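Local coordinates for protein glutamate--cysteine ligase GshA (Methylobacillus flagellatus KT, PDB 3K1T) that is a putative ligase that probably joins glutamate to cysteine to make gamma-glutamylcysteine, at residues P66-C80 against I346-Y358. Numbering follows the deposited sequence.
Sequences PGGFNNLNPDFLPLC and IYMMDHFVVGGFY. With SO4 (sulfate ion), chain B.
Tyr347 drives the CD2-CE2 edge of its ring into a face of Phe69: the centroids lie 5.0 Å apart with the planes at 86°, a T-shaped pair, and Tyr347 CE2 stands over the centre of the Phe69 ring. Leu72 lays CD2 over one Tyr347 face, a CH-pi contact 4.2 Å from the centroid and shifted toward the rim. At the phenol end, Tyr347 OH accepts a weak, bent bond from Gly68 N (2.8 Å, 129°) and gives a weak one to O2 of a sulfate whose O4 takes Gly67 N; Ser47, Asn63 and Arg359 also bind this ion. The tyrosine belongs to an antiparallel hairpin, 340-349 with 352-361, closed by a type II' turn from Met349 to Phe352, and the loop leading into helix 77-91 packs against it. A leucine in place of Tyr347 would probably leave Gly68 N without its acceptor and the Phe69 face without its edge-on partner. Farther along, Phe357, with chi1 at 61°, has its ring tucked over its own backbone, which presents a face to Asn71; Asn71 CB makes a CH-pi contact, 3.8 Å from the Phe357 ring centroid, while ND2 comes within 3.4 Å of Phe357 CZ. Where the helix begins, Leu79 CD2 lies 3.7 Å from Val354 O.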
loop_
_atom_site.group_PDB
_atom_site.type_symbol
_atom_site.label_atom_id
_atom_site.label_comp_id
_atom_site.label_asym_id
_atom_site.label_seq_id
_atom_site.Cartn_x
_atom_site.Cartn_y
_atom_site.Cartn_z
ATOM N N PRO A 66 6.309 -16.456 7.253
ATOM C CA PRO A 66 7.538 -15.722 7.570
ATOM C C PRO A 66 7.654 -15.385 9.045
ATOM O O PRO A 66 6.659 -14.998 9.667
ATOM C CB PRO A 66 7.452 -14.442 6.692
ATOM C CG PRO A 66 6.133 -14.461 6.049
ATOM C CD PRO A 66 5.468 -15.765 6.252
ATOM N N GLY A 67 8.859 -15.508 9.578
ATOM C CA GLY A 67 9.093 -15.345 11.001
ATOM C C GLY A 67 10.096 -14.291 11.411
ATOM O O GLY A 67 10.643 -14.358 12.501
ATOM N N GLY A 68 10.346 -13.316 10.528
ATOM C CA GLY A 68 11.315 -12.274 10.781
ATOM C C GLY A 68 10.723 -10.866 10.618
ATOM O O GLY A 68 11.417 -9.933 10.212
ATOM N N PHE A 69 9.456 -10.693 10.976
ATOM C CA PHE A 69 8.807 -9.358 10.903
ATOM C C PHE A 69 9.472 -8.288 11.753
ATOM O O PHE A 69 9.365 -7.099 11.456
ATOM C CB PHE A 69 7.294 -9.459 11.214
ATOM C CG PHE A 69 6.502 -9.990 10.059
ATOM C CD1 PHE A 69 6.074 -9.139 9.055
ATOM C CD2 PHE A 69 6.203 -11.335 9.969
ATOM C CE1 PHE A 69 5.366 -9.647 7.952
ATOM C CE2 PHE A 69 5.503 -11.853 8.890
ATOM C CZ PHE A 69 5.094 -11.009 7.856
ATOM N N ASN A 70 10.156 -8.693 12.805
ATOM C CA ASN A 70 10.859 -7.756 13.654
ATOM C C ASN A 70 12.133 -7.181 13.000
ATOM O O ASN A 70 12.714 -6.250 13.523
ATOM C CB ASN A 70 11.242 -8.440 14.955
ATOM C CG ASN A 70 12.112 -9.687 14.757
ATOM O OD1 ASN A 70 11.705 -10.635 14.102
ATOM N ND2 ASN A 70 13.312 -9.695 15.382
ATOM N N ASN A 71 12.544 -7.763 11.872
ATOM C CA ASN A 71 13.757 -7.338 11.157
ATOM C C ASN A 71 13.492 -6.323 10.072
ATOM O O ASN A 71 14.429 -5.856 9.419
ATOM C CB ASN A 71 14.453 -8.545 10.502
ATOM C CG ASN A 71 14.862 -9.627 11.499
ATOM O OD1 ASN A 71 15.199 -9.337 12.636
ATOM N ND2 ASN A 71 14.901 -10.883 11.028
ATOM N N LEU A 72 12.212 -6.027 9.833
ATOM C CA LEU A 72 11.815 -5.077 8.817
ATOM C C LEU A 72 12.141 -3.666 9.244
ATOM O O LEU A 72 12.168 -3.333 10.432
ATOM C CB LEU A 72 10.311 -5.197 8.474
ATOM C CG LEU A 72 9.894 -6.550 7.885
ATOM C CD1 LEU A 72 8.392 -6.589 7.631
ATOM C CD2 LEU A 72 10.672 -6.950 6.573
ATOM N N ASN A 73 12.401 -2.817 8.262
ATOM C CA ASN A 73 12.760 -1.425 8.545
ATOM C C ASN A 73 11.533 -0.661 9.084
ATOM O O ASN A 73 10.495 -0.553 8.403
ATOM C CB ASN A 73 13.302 -0.803 7.258
ATOM C CG ASN A 73 13.819 0.622 7.454
ATOM O OD1 ASN A 73 13.348 1.384 8.319
ATOM N ND2 ASN A 73 14.800 0.975 6.629
ATOM N N PRO A 74 11.616 -0.122 10.325
ATOM C CA PRO A 74 10.406 0.530 10.866
ATOM C C PRO A 74 9.922 1.749 10.085
ATOM O O PRO A 74 8.747 2.078 10.168
ATOM C CB PRO A 74 10.797 0.916 12.312
ATOM C CG PRO A 74 12.275 0.868 12.324
ATOM C CD PRO A 74 12.701 -0.173 11.310
ATOM N N ASP A 75 10.779 2.343 9.263
ATOM C CA ASP A 75 10.349 3.445 8.398
ATOM C C ASP A 75 9.304 3.004 7.354
ATOM O O ASP A 75 8.550 3.837 6.807
ATOM C CB ASP A 75 11.558 4.036 7.666
ATOM C CG ASP A 75 12.507 4.823 8.594
ATOM O OD1 ASP A 75 12.118 5.205 9.714
ATOM O OD2 ASP A 75 13.658 5.055 8.154
ATOM N N PHE A 76 9.240 1.698 7.089
ATOM C CA PHE A 76 8.296 1.175 6.145
ATOM C C PHE A 76 7.057 0.551 6.763
ATOM O O PHE A 76 6.290 -0.091 6.060
ATOM C CB PHE A 76 9.009 0.236 5.179
ATOM C CG PHE A 76 9.855 0.987 4.196
ATOM C CD1 PHE A 76 9.238 1.789 3.232
ATOM C CD2 PHE A 76 11.244 0.991 4.291
ATOM C CE1 PHE A 76 9.990 2.555 2.333
ATOM C CE2 PHE A 76 12.022 1.722 3.368
ATOM C CZ PHE A 76 11.395 2.504 2.399
ATOM N N LEU A 77 6.816 0.785 8.048
ATOM C CA LEU A 77 5.613 0.258 8.680
ATOM C C LEU A 77 4.310 0.663 7.956
ATOM O O LEU A 77 3.441 -0.182 7.704
ATOM C CB LEU A 77 5.533 0.645 10.154
ATOM C CG LEU A 77 5.809 -0.485 11.118
ATOM C CD1 LEU A 77 6.196 0.092 12.550
ATOM C CD2 LEU A 77 4.542 -1.428 11.151
ATOM N N PRO A 78 4.183 1.943 7.564
ATOM C CA PRO A 78 2.954 2.325 6.849
ATOM C C PRO A 78 2.710 1.532 5.550
ATOM O O PRO A 78 1.561 1.169 5.228
ATOM C CB PRO A 78 3.146 3.833 6.594
ATOM C CG PRO A 78 4.076 4.253 7.702
ATOM C CD PRO A 78 5.008 3.121 7.910
ATOM N N LEU A 79 3.779 1.210 4.847
ATOM C CA LEU A 79 3.672 0.401 3.630
ATOM C C LEU A 79 3.210 -1.026 3.974
ATOM O O LEU A 79 2.363 -1.608 3.296
ATOM C CB LEU A 79 5.018 0.361 2.924
ATOM C CG LEU A 79 5.100 -0.375 1.585
ATOM C CD1 LEU A 79 4.444 0.523 0.578
ATOM C CD2 LEU A 79 6.577 -0.603 1.171
ATOM N N CYS A 80 3.755 -1.587 5.048
ATOM C CA CYS A 80 3.312 -2.909 5.528
ATOM C C CYS A 80 1.885 -2.936 5.957
ATOM O O CYS A 80 1.138 -3.896 5.660
ATOM C CB CYS A 80 4.125 -3.385 6.735
ATOM S SG CYS A 80 5.748 -3.832 6.380
ATOM N N ILE A 346 13.226 -11.237 0.898
ATOM C CA ILE A 346 12.252 -10.277 0.443
ATOM C C ILE A 346 10.879 -10.638 1.041
ATOM O O ILE A 346 10.420 -11.780 0.890
ATOM C CB ILE A 346 12.136 -10.279 -1.117
ATOM C CG1 ILE A 346 13.512 -10.155 -1.812
ATOM C CG2 ILE A 346 11.103 -9.188 -1.582
ATOM C CD1 ILE A 346 14.334 -9.100 -1.361
ATOM N N TYR A 347 10.246 -9.677 1.709
ATOM C CA TYR A 347 8.918 -9.838 2.340
ATOM C C TYR A 347 7.794 -9.255 1.466
ATOM O O TYR A 347 7.911 -8.130 0.920
ATOM C CB TYR A 347 8.908 -9.153 3.723
ATOM C CG TYR A 347 9.345 -10.061 4.832
ATOM C CD1 TYR A 347 10.564 -10.764 4.753
ATOM C CD2 TYR A 347 8.540 -10.270 5.941
ATOM C CE1 TYR A 347 10.945 -11.636 5.753
ATOM C CE2 TYR A 347 8.926 -11.125 6.966
ATOM C CZ TYR A 347 10.117 -11.824 6.854
ATOM O OH TYR A 347 10.469 -12.717 7.833
HETATM N N MSE A 348 6.704 -10.008 1.370
HETATM C CA MSE A 348 5.509 -9.638 0.659
HETATM C C MSE A 348 4.283 -9.849 1.515
HETATM O O MSE A 348 4.249 -10.777 2.326
HETATM C CB MSE A 348 5.389 -10.423 -0.643
HETATM C CG MSE A 348 6.440 -9.926 -1.686
HETATM SE SE MSE A 348 7.013 -11.326 -2.914
HETATM C CE MSE A 348 7.861 -12.478 -1.605
HETATM N N MSE A 349 3.307 -8.963 1.355
HETATM C CA MSE A 349 1.947 -9.163 1.860
HETATM C C MSE A 349 0.988 -8.943 0.702
HETATM O O MSE A 349 1.179 -8.017 -0.114
HETATM C CB MSE A 349 1.675 -8.239 3.056
HETATM C CG MSE A 349 2.680 -8.477 4.159
HETATM SE SE MSE A 349 2.170 -7.554 5.836
HETATM C CE MSE A 349 0.953 -8.939 6.415
ATOM N N ASP A 350 0.016 -9.832 0.555
ATOM C CA ASP A 350 -0.728 -9.944 -0.713
ATOM C C ASP A 350 0.351 -10.033 -1.813
ATOM O O ASP A 350 1.389 -10.694 -1.599
ATOM C CB ASP A 350 -1.738 -8.792 -0.920
ATOM C CG ASP A 350 -2.634 -9.012 -2.147
ATOM O OD1 ASP A 350 -3.232 -10.067 -2.233
ATOM O OD2 ASP A 350 -2.711 -8.166 -3.033
ATOM N N HIS A 351 0.189 -9.366 -2.958
ATOM C CA HIS A 351 1.236 -9.484 -4.001
ATOM C C HIS A 351 2.191 -8.278 -4.020
ATOM O O HIS A 351 2.798 -7.987 -5.052
ATOM C CB HIS A 351 0.616 -9.729 -5.378
ATOM C CG HIS A 351 -0.408 -8.703 -5.802
ATOM N ND1 HIS A 351 -1.759 -8.999 -5.906
ATOM C CD2 HIS A 351 -0.277 -7.399 -6.156
ATOM C CE1 HIS A 351 -2.404 -7.917 -6.322
ATOM N NE2 HIS A 351 -1.530 -6.937 -6.489
ATOM N N PHE A 352 2.329 -7.579 -2.896
ATOM C CA PHE A 352 3.153 -6.368 -2.809
ATOM C C PHE A 352 4.420 -6.627 -2.015
ATOM O O PHE A 352 4.383 -7.232 -0.927
ATOM C CB PHE A 352 2.361 -5.228 -2.170
ATOM C CG PHE A 352 1.206 -4.789 -3.005
ATOM C CD1 PHE A 352 1.438 -4.197 -4.256
ATOM C CD2 PHE A 352 -0.064 -5.008 -2.612
ATOM C CE1 PHE A 352 0.368 -3.795 -5.054
ATOM C CE2 PHE A 352 -1.147 -4.639 -3.436
ATOM C CZ PHE A 352 -0.913 -4.053 -4.658
ATOM N N VAL A 353 5.541 -6.150 -2.546
ATOM C CA VAL A 353 6.797 -6.199 -1.803
ATOM C C VAL A 353 6.814 -5.108 -0.734
ATOM O O VAL A 353 6.651 -3.919 -1.046
ATOM C CB VAL A 353 8.004 -6.049 -2.736
ATOM C CG1 VAL A 353 9.304 -6.044 -1.924
ATOM C CG2 VAL A 353 7.979 -7.136 -3.872
ATOM N N VAL A 354 7.007 -5.490 0.529
ATOM C CA VAL A 354 6.970 -4.532 1.634
ATOM C C VAL A 354 8.333 -4.182 2.231
ATOM O O VAL A 354 8.467 -3.176 2.949
ATOM C CB VAL A 354 5.981 -4.958 2.745
ATOM C CG1 VAL A 354 4.576 -5.048 2.136
ATOM C CG2 VAL A 354 6.424 -6.281 3.465
ATOM N N GLY A 355 9.353 -4.957 1.877
ATOM C CA GLY A 355 10.692 -4.744 2.421
ATOM C C GLY A 355 11.421 -6.063 2.552
ATOM O O GLY A 355 11.187 -6.988 1.785
ATOM N N GLY A 356 12.293 -6.144 3.550
ATOM C CA GLY A 356 13.069 -7.341 3.822
ATOM C C GLY A 356 14.341 -7.052 4.576
ATOM O O GLY A 356 14.487 -5.969 5.177
ATOM N N PHE A 357 15.254 -8.022 4.569
ATOM C CA PHE A 357 16.485 -7.897 5.289
ATOM C C PHE A 357 17.526 -8.832 4.718
ATOM O O PHE A 357 17.189 -9.774 4.037
ATOM C CB PHE A 357 16.273 -8.141 6.806
ATOM C CG PHE A 357 15.742 -9.502 7.145
ATOM C CD1 PHE A 357 14.364 -9.725 7.221
ATOM C CD2 PHE A 357 16.600 -10.539 7.429
ATOM C CE1 PHE A 357 13.865 -10.961 7.561
ATOM C CE2 PHE A 357 16.125 -11.818 7.765
ATOM C CZ PHE A 357 14.740 -12.035 7.818
ATOM N N TYR A 358 18.803 -8.538 4.974
ATOM C CA TYR A 358 19.871 -9.494 4.695
ATOM C C TYR A 358 20.136 -10.437 5.871
ATOM O O TYR A 358 20.136 -10.007 7.024
ATOM C CB TYR A 358 21.168 -8.756 4.420
ATOM C CG TYR A 358 21.287 -8.133 3.041
ATOM C CD1 TYR A 358 21.675 -8.902 1.968
ATOM C CD2 TYR A 358 21.054 -6.767 2.833
ATOM C CE1 TYR A 358 21.861 -8.339 0.709
ATOM C CE2 TYR A 358 21.246 -6.189 1.547
ATOM C CZ TYR A 358 21.648 -6.992 0.509
ATOM O OH TYR A 358 21.853 -6.450 -0.762
HETATM S S SO4 B . 11.852 -16.090 7.267
HETATM O O1 SO4 B . 13.117 -15.499 7.639
HETATM O O2 SO4 B . 11.213 -14.947 6.693
HETATM O O3 SO4 B . 12.004 -17.129 6.273
HETATM O O4 SO4 B . 11.130 -16.590 8.458
HETATM O O HOH W 1 12.060 -3.562 5.472
#